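Local coordinates for protein LAO/AO transport system kinase (Escherichia coli, PDB 2P67) that belongs to the MeaB family of GTPases, with a P-loop NTPase fold, at residues I188-I201 and A215-R227. Sequence-based numbering, arbitrary orientation.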
loop_
_atom_site.group_PDB
_atom_site.type_symbol
_atom_site.label_atom_id
_atom_site.label_comp_id
_atom_site.label_asym_id
_atom_site.label_seq_id
_atom_site.Cartn_x
_atom_site.Cartn_y
_atom_site.Cartn_z
ATOM N N ILE A 188 -13.846 -7.253 -6.859
ATOM C CA ILE A 188 -13.063 -7.754 -5.738
ATOM C C ILE A 188 -12.141 -6.661 -5.179
ATOM O O ILE A 188 -11.421 -5.994 -5.940
ATOM C CB ILE A 188 -12.200 -8.936 -6.198
ATOM C CG1 ILE A 188 -13.095 -10.059 -6.749
ATOM C CG2 ILE A 188 -11.294 -9.435 -5.056
ATOM C CD1 ILE A 188 -12.333 -11.342 -7.155
ATOM N N LYS A 189 -12.136 -6.522 -3.851
ATOM C CA LYS A 189 -11.265 -5.560 -3.180
ATOM C C LYS A 189 -9.768 -5.874 -3.401
ATOM O O LYS A 189 -9.294 -6.987 -3.107
ATOM C CB LYS A 189 -11.589 -5.528 -1.674
ATOM C CG LYS A 189 -12.924 -4.949 -1.306
ATOM C CD LYS A 189 -13.218 -5.070 0.211
ATOM C CE LYS A 189 -12.084 -4.516 1.067
ATOM N NZ LYS A 189 -12.459 -4.588 2.538
ATOM N N LYS A 190 -9.010 -4.899 -3.900
ATOM C CA LYS A 190 -7.568 -5.120 -4.124
ATOM C C LYS A 190 -6.777 -5.411 -2.835
ATOM O O LYS A 190 -5.867 -6.250 -2.833
ATOM C CB LYS A 190 -6.936 -3.973 -4.928
ATOM C CG LYS A 190 -7.476 -3.864 -6.355
ATOM C CD LYS A 190 -6.806 -2.709 -7.075
ATOM C CE LYS A 190 -7.467 -2.433 -8.423
ATOM N NZ LYS A 190 -8.208 -1.165 -8.405
ATOM N N GLY A 191 -7.161 -4.767 -1.736
ATOM C CA GLY A 191 -6.514 -4.988 -0.443
ATOM C C GLY A 191 -6.660 -6.427 0.003
ATOM O O GLY A 191 -5.747 -6.989 0.592
ATOM N N LEU A 192 -7.802 -7.032 -0.314
ATOM C CA LEU A 192 -8.015 -8.449 -0.026
ATOM C C LEU A 192 -7.066 -9.345 -0.846
ATOM O O LEU A 192 -6.426 -10.254 -0.300
ATOM C CB LEU A 192 -9.465 -8.815 -0.305
ATOM C CG LEU A 192 -9.757 -10.314 -0.157
ATOM C CD1 LEU A 192 -9.421 -10.751 1.298
ATOM C CD2 LEU A 192 -11.223 -10.547 -0.531
ATOM N N MET A 193 -6.953 -9.067 -2.144
ATOM C CA MET A 193 -6.007 -9.787 -2.992
ATOM C C MET A 193 -4.575 -9.691 -2.471
ATOM O O MET A 193 -3.818 -10.637 -2.588
ATOM C CB MET A 193 -6.102 -9.330 -4.453
ATOM C CG MET A 193 -7.498 -9.579 -5.094
ATOM S SD MET A 193 -7.891 -11.348 -5.254
ATOM C CE MET A 193 -8.813 -11.735 -3.813
ATOM N N GLU A 194 -4.216 -8.539 -1.906
ATOM C CA GLU A 194 -2.878 -8.333 -1.346
ATOM C C GLU A 194 -2.520 -9.336 -0.244
ATOM O O GLU A 194 -1.344 -9.737 -0.116
ATOM C CB GLU A 194 -2.750 -6.912 -0.788
ATOM C CG GLU A 194 -2.781 -5.829 -1.847
ATOM C CD GLU A 194 -1.459 -5.657 -2.583
ATOM O OE1 GLU A 194 -0.481 -6.389 -2.301
ATOM O OE2 GLU A 194 -1.402 -4.768 -3.444
ATOM N N VAL A 195 -3.527 -9.736 0.537
ATOM C CA VAL A 195 -3.274 -10.480 1.786
ATOM C C VAL A 195 -3.879 -11.884 1.888
ATOM O O VAL A 195 -3.435 -12.672 2.714
ATOM C CB VAL A 195 -3.703 -9.649 3.027
ATOM C CG1 VAL A 195 -2.934 -8.305 3.078
ATOM C CG2 VAL A 195 -5.201 -9.429 3.054
ATOM N N ALA A 196 -4.891 -12.202 1.066
ATOM C CA ALA A 196 -5.588 -13.490 1.186
ATOM C C ALA A 196 -4.664 -14.681 1.009
ATOM O O ALA A 196 -3.958 -14.762 0.008
ATOM C CB ALA A 196 -6.759 -13.591 0.187
ATOM N N ASP A 197 -4.657 -15.594 1.987
ATOM C CA ASP A 197 -4.001 -16.907 1.804
ATOM C C ASP A 197 -5.015 -17.960 1.364
ATOM O O ASP A 197 -4.696 -18.863 0.557
ATOM C CB ASP A 197 -3.263 -17.348 3.076
ATOM C CG ASP A 197 -2.138 -16.388 3.442
ATOM O OD1 ASP A 197 -1.437 -15.911 2.514
ATOM O OD2 ASP A 197 -1.985 -16.080 4.641
ATOM N N LEU A 198 -6.215 -17.855 1.946
ATOM C CA LEU A 198 -7.367 -18.685 1.576
ATOM C C LEU A 198 -8.625 -17.819 1.510
ATOM O O LEU A 198 -8.796 -16.913 2.321
ATOM C CB LEU A 198 -7.564 -19.830 2.593
ATOM C CG LEU A 198 -6.473 -20.905 2.557
ATOM C CD1 LEU A 198 -6.413 -21.730 3.852
ATOM C CD2 LEU A 198 -6.658 -21.807 1.340
ATOM N N ILE A 199 -9.494 -18.084 0.529
ATOM C CA ILE A 199 -10.810 -17.477 0.468
ATOM C C ILE A 199 -11.817 -18.611 0.620
ATOM O O ILE A 199 -11.641 -19.685 0.019
ATOM C CB ILE A 199 -11.101 -16.764 -0.886
ATOM C CG1 ILE A 199 -10.068 -15.656 -1.147
ATOM C CG2 ILE A 199 -12.540 -16.202 -0.910
ATOM C CD1 ILE A 199 -10.297 -14.370 -0.426
ATOM N N VAL A 200 -12.839 -18.383 1.435
ATOM C CA VAL A 200 -13.851 -19.405 1.687
ATOM C C VAL A 200 -15.238 -18.819 1.390
ATOM O O VAL A 200 -15.567 -17.726 1.851
ATOM C CB VAL A 200 -13.798 -19.936 3.143
ATOM C CG1 VAL A 200 -15.011 -20.839 3.413
ATOM C CG2 VAL A 200 -12.469 -20.706 3.432
ATOM N N ILE A 201 -16.041 -19.543 0.607
ATOM C CA ILE A 201 -17.412 -19.121 0.326
ATOM C C ILE A 201 -18.312 -20.021 1.164
ATOM O O ILE A 201 -18.415 -21.223 0.900
ATOM C CB ILE A 201 -17.790 -19.235 -1.194
ATOM C CG1 ILE A 201 -16.673 -18.699 -2.128
ATOM C CG2 ILE A 201 -19.166 -18.586 -1.473
ATOM C CD1 ILE A 201 -16.408 -17.162 -2.082
ATOM N N ALA A 215 -19.227 -17.394 -7.546
ATOM C CA ALA A 215 -18.400 -16.575 -6.660
ATOM C C ALA A 215 -17.013 -17.223 -6.448
ATOM O O ALA A 215 -15.970 -16.574 -6.548
ATOM C CB ALA A 215 -19.121 -16.358 -5.312
ATOM N N ARG A 216 -17.011 -18.519 -6.180
ATOM C CA ARG A 216 -15.767 -19.245 -5.973
ATOM C C ARG A 216 -14.875 -19.108 -7.219
ATOM O O ARG A 216 -13.672 -18.837 -7.118
ATOM C CB ARG A 216 -16.091 -20.712 -5.701
ATOM C CG ARG A 216 -14.876 -21.455 -5.256
ATOM C CD ARG A 216 -14.850 -22.876 -5.727
ATOM N NE ARG A 216 -13.446 -23.228 -5.732
ATOM C CZ ARG A 216 -12.658 -23.130 -6.789
ATOM N NH1 ARG A 216 -11.385 -23.443 -6.659
ATOM N NH2 ARG A 216 -13.140 -22.769 -7.975
ATOM N N HIS A 217 -15.474 -19.280 -8.399
ATOM C CA HIS A 217 -14.731 -19.151 -9.663
ATOM C C HIS A 217 -14.089 -17.762 -9.847
ATOM O O HIS A 217 -12.936 -17.655 -10.284
ATOM C CB HIS A 217 -15.661 -19.451 -10.837
ATOM C CG HIS A 217 -14.957 -19.534 -12.150
ATOM N ND1 HIS A 217 -14.343 -20.691 -12.585
ATOM C CD2 HIS A 217 -14.741 -18.605 -13.109
ATOM C CE1 HIS A 217 -13.796 -20.473 -13.770
ATOM N NE2 HIS A 217 -14.018 -19.215 -14.106
ATOM N N MET A 218 -14.832 -16.717 -9.489
ATOM C CA MET A 218 -14.400 -15.329 -9.669
ATOM C C MET A 218 -13.146 -15.045 -8.825
ATOM O O MET A 218 -12.138 -14.546 -9.346
ATOM C CB MET A 218 -15.552 -14.365 -9.308
ATOM C CG MET A 218 -15.155 -12.884 -9.425
ATOM S SD MET A 218 -16.464 -11.777 -8.839
ATOM C CE MET A 218 -16.588 -12.181 -7.123
ATOM N N TYR A 219 -13.198 -15.373 -7.531
ATOM C CA TYR A 219 -12.022 -15.196 -6.653
ATOM C C TYR A 219 -10.833 -15.986 -7.156
ATOM O O TYR A 219 -9.695 -15.505 -7.154
ATOM C CB TYR A 219 -12.346 -15.579 -5.197
ATOM C CG TYR A 219 -13.161 -14.504 -4.544
ATOM C CD1 TYR A 219 -12.542 -13.354 -4.042
ATOM C CD2 TYR A 219 -14.548 -14.604 -4.455
ATOM C CE1 TYR A 219 -13.284 -12.332 -3.462
ATOM C CE2 TYR A 219 -15.303 -13.566 -3.870
ATOM C CZ TYR A 219 -14.637 -12.432 -3.394
ATOM O OH TYR A 219 -15.330 -11.407 -2.804
ATOM N N GLU A 220 -11.105 -17.203 -7.611
ATOM C CA GLU A 220 -10.040 -18.051 -8.126
ATOM C C GLU A 220 -9.402 -17.460 -9.377
ATOM O O GLU A 220 -8.174 -17.516 -9.532
ATOM C CB GLU A 220 -10.557 -19.476 -8.368
ATOM C CG GLU A 220 -9.466 -20.499 -8.594
ATOM C CD GLU A 220 -10.043 -21.896 -8.701
ATOM O OE1 GLU A 220 -10.844 -22.131 -9.636
ATOM O OE2 GLU A 220 -9.681 -22.748 -7.856
ATOM N N SER A 221 -10.206 -16.876 -10.273
ATOM C CA SER A 221 -9.645 -16.255 -11.458
ATOM C C SER A 221 -8.645 -15.182 -11.040
ATOM O O SER A 221 -7.506 -15.171 -11.529
ATOM C CB SER A 221 -10.739 -15.620 -12.337
ATOM O OG SER A 221 -11.646 -16.619 -12.828
ATOM N N ALA A 222 -9.058 -14.302 -10.122
ATOM C CA ALA A 222 -8.180 -13.224 -9.650
ATOM C C ALA A 222 -6.896 -13.809 -9.023
ATOM O O ALA A 222 -5.786 -13.368 -9.324
ATOM C CB ALA A 222 -8.919 -12.350 -8.634
ATOM N N LEU A 223 -7.051 -14.810 -8.174
ATOM C CA LEU A 223 -5.898 -15.354 -7.431
ATOM C C LEU A 223 -4.949 -16.214 -8.278
ATOM O O LEU A 223 -3.781 -16.395 -7.923
ATOM C CB LEU A 223 -6.375 -16.089 -6.173
ATOM C CG LEU A 223 -6.937 -15.173 -5.072
ATOM C CD1 LEU A 223 -7.761 -15.991 -4.041
ATOM C CD2 LEU A 223 -5.830 -14.336 -4.392
ATOM N N HIS A 224 -5.452 -16.751 -9.391
ATOM C CA HIS A 224 -4.601 -17.450 -10.341
ATOM C C HIS A 224 -3.824 -16.492 -11.260
ATOM O O HIS A 224 -2.732 -16.809 -11.664
ATOM C CB HIS A 224 -5.432 -18.467 -11.149
ATOM C CG HIS A 224 -5.784 -19.709 -10.375
ATOM N ND1 HIS A 224 -6.380 -20.800 -10.968
ATOM C CD2 HIS A 224 -5.589 -20.049 -9.075
ATOM C CE1 HIS A 224 -6.557 -21.751 -10.065
ATOM N NE2 HIS A 224 -6.089 -21.322 -8.908
ATOM N N ILE A 225 -4.392 -15.326 -11.575
ATOM C CA ILE A 225 -3.806 -14.379 -12.561
ATOM C C ILE A 225 -2.801 -13.412 -11.921
ATOM O O ILE A 225 -1.768 -13.095 -12.516
ATOM C CB ILE A 225 -4.949 -13.584 -13.279
ATOM C CG1 ILE A 225 -5.693 -14.482 -14.268
ATOM C CG2 ILE A 225 -4.443 -12.366 -13.991
ATOM C CD1 ILE A 225 -7.031 -13.800 -14.783
ATOM N N LEU A 226 -3.116 -12.952 -10.711
ATOM C CA LEU A 226 -2.200 -12.073 -9.945
ATOM C C LEU A 226 -0.964 -12.780 -9.411
ATOM O O LEU A 226 -1.022 -13.949 -9.005
ATOM C CB LEU A 226 -2.920 -11.427 -8.765
ATOM C CG LEU A 226 -4.164 -10.612 -9.149
ATOM C CD1 LEU A 226 -4.999 -10.169 -7.905
ATOM C CD2 LEU A 226 -3.708 -9.404 -10.010
ATOM N N ARG A 227 0.150 -12.041 -9.386
ATOM C CA ARG A 227 1.401 -12.536 -8.766
ATOM C C ARG A 227 1.132 -13.055 -7.345
ATOM O O ARG A 227 0.395 -12.425 -6.580
ATOM C CB ARG A 227 2.427 -11.396 -8.706
ATOM C CG ARG A 227 3.849 -11.866 -8.371
ATOM C CD ARG A 227 4.859 -10.875 -8.911
ATOM N NE ARG A 227 4.793 -10.769 -10.374
ATOM C CZ ARG A 227 5.631 -10.036 -11.111
ATOM N NH1 ARG A 227 5.500 -9.990 -12.430
ATOM N NH2 ARG A 227 6.598 -9.339 -10.526
HETATM O O HOH W 1 -13.749 -8.418 -2.196
#
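The Tyr219 ring of helix 209-225 is wedged between Ile188 and Ile199, where that helix packs on strand 198-201 of the central parallel sheet. Ile188 CD1 lies over one ring face in a CH-pi contact, 4.2 Å from the centroid, while Ile199 CG2 sits over the opposite face, offset toward the rim. Met193 CE comes up to the ring edge, near its plane, 4.1 Å from Tyr219 CD1, and Leu192 CD2 and Ile201 CD1 approach obliquely. With both flat sides and an edge packed, rotation of the ring is probably restricted. The hydroxyl makes a weak, long link to a water that accepts from Lys189 N.

Strand 198-201 and helix 209-225 are the first two elements of a beta-alpha-beta unit that continues into strand 236-239, as expected of a P-loop NTPase fold; here the strand and helix segments run nearly antiparallel, at 167°. Ile199 and Ile201 both point to the helix: Ile199 CG1 meets Leu223 CD1 at 3.7 Å, and Ile201 CG1 rests on the helix backbone, 4.0 Å from Arg216 CA. Alternate strand residues, Leu198 and Val200, face helix 248-264 instead.

Helix 190-195 and the 215-225 part of the longer helix cross at -61°. In Met193 the bend at chi2 (-66°) carries SD against Ala222 CB and Leu223 CD2, 3.7 Å from either, and the turn at chi3 swings CE to the Tyr219 edge. Further back, Met193 CB touches Leu226 CD1 at 3.7 Å, just past the helix end. Ile188 also touches Ile225 of the second subunit, so the contact adjoins the subunit interface.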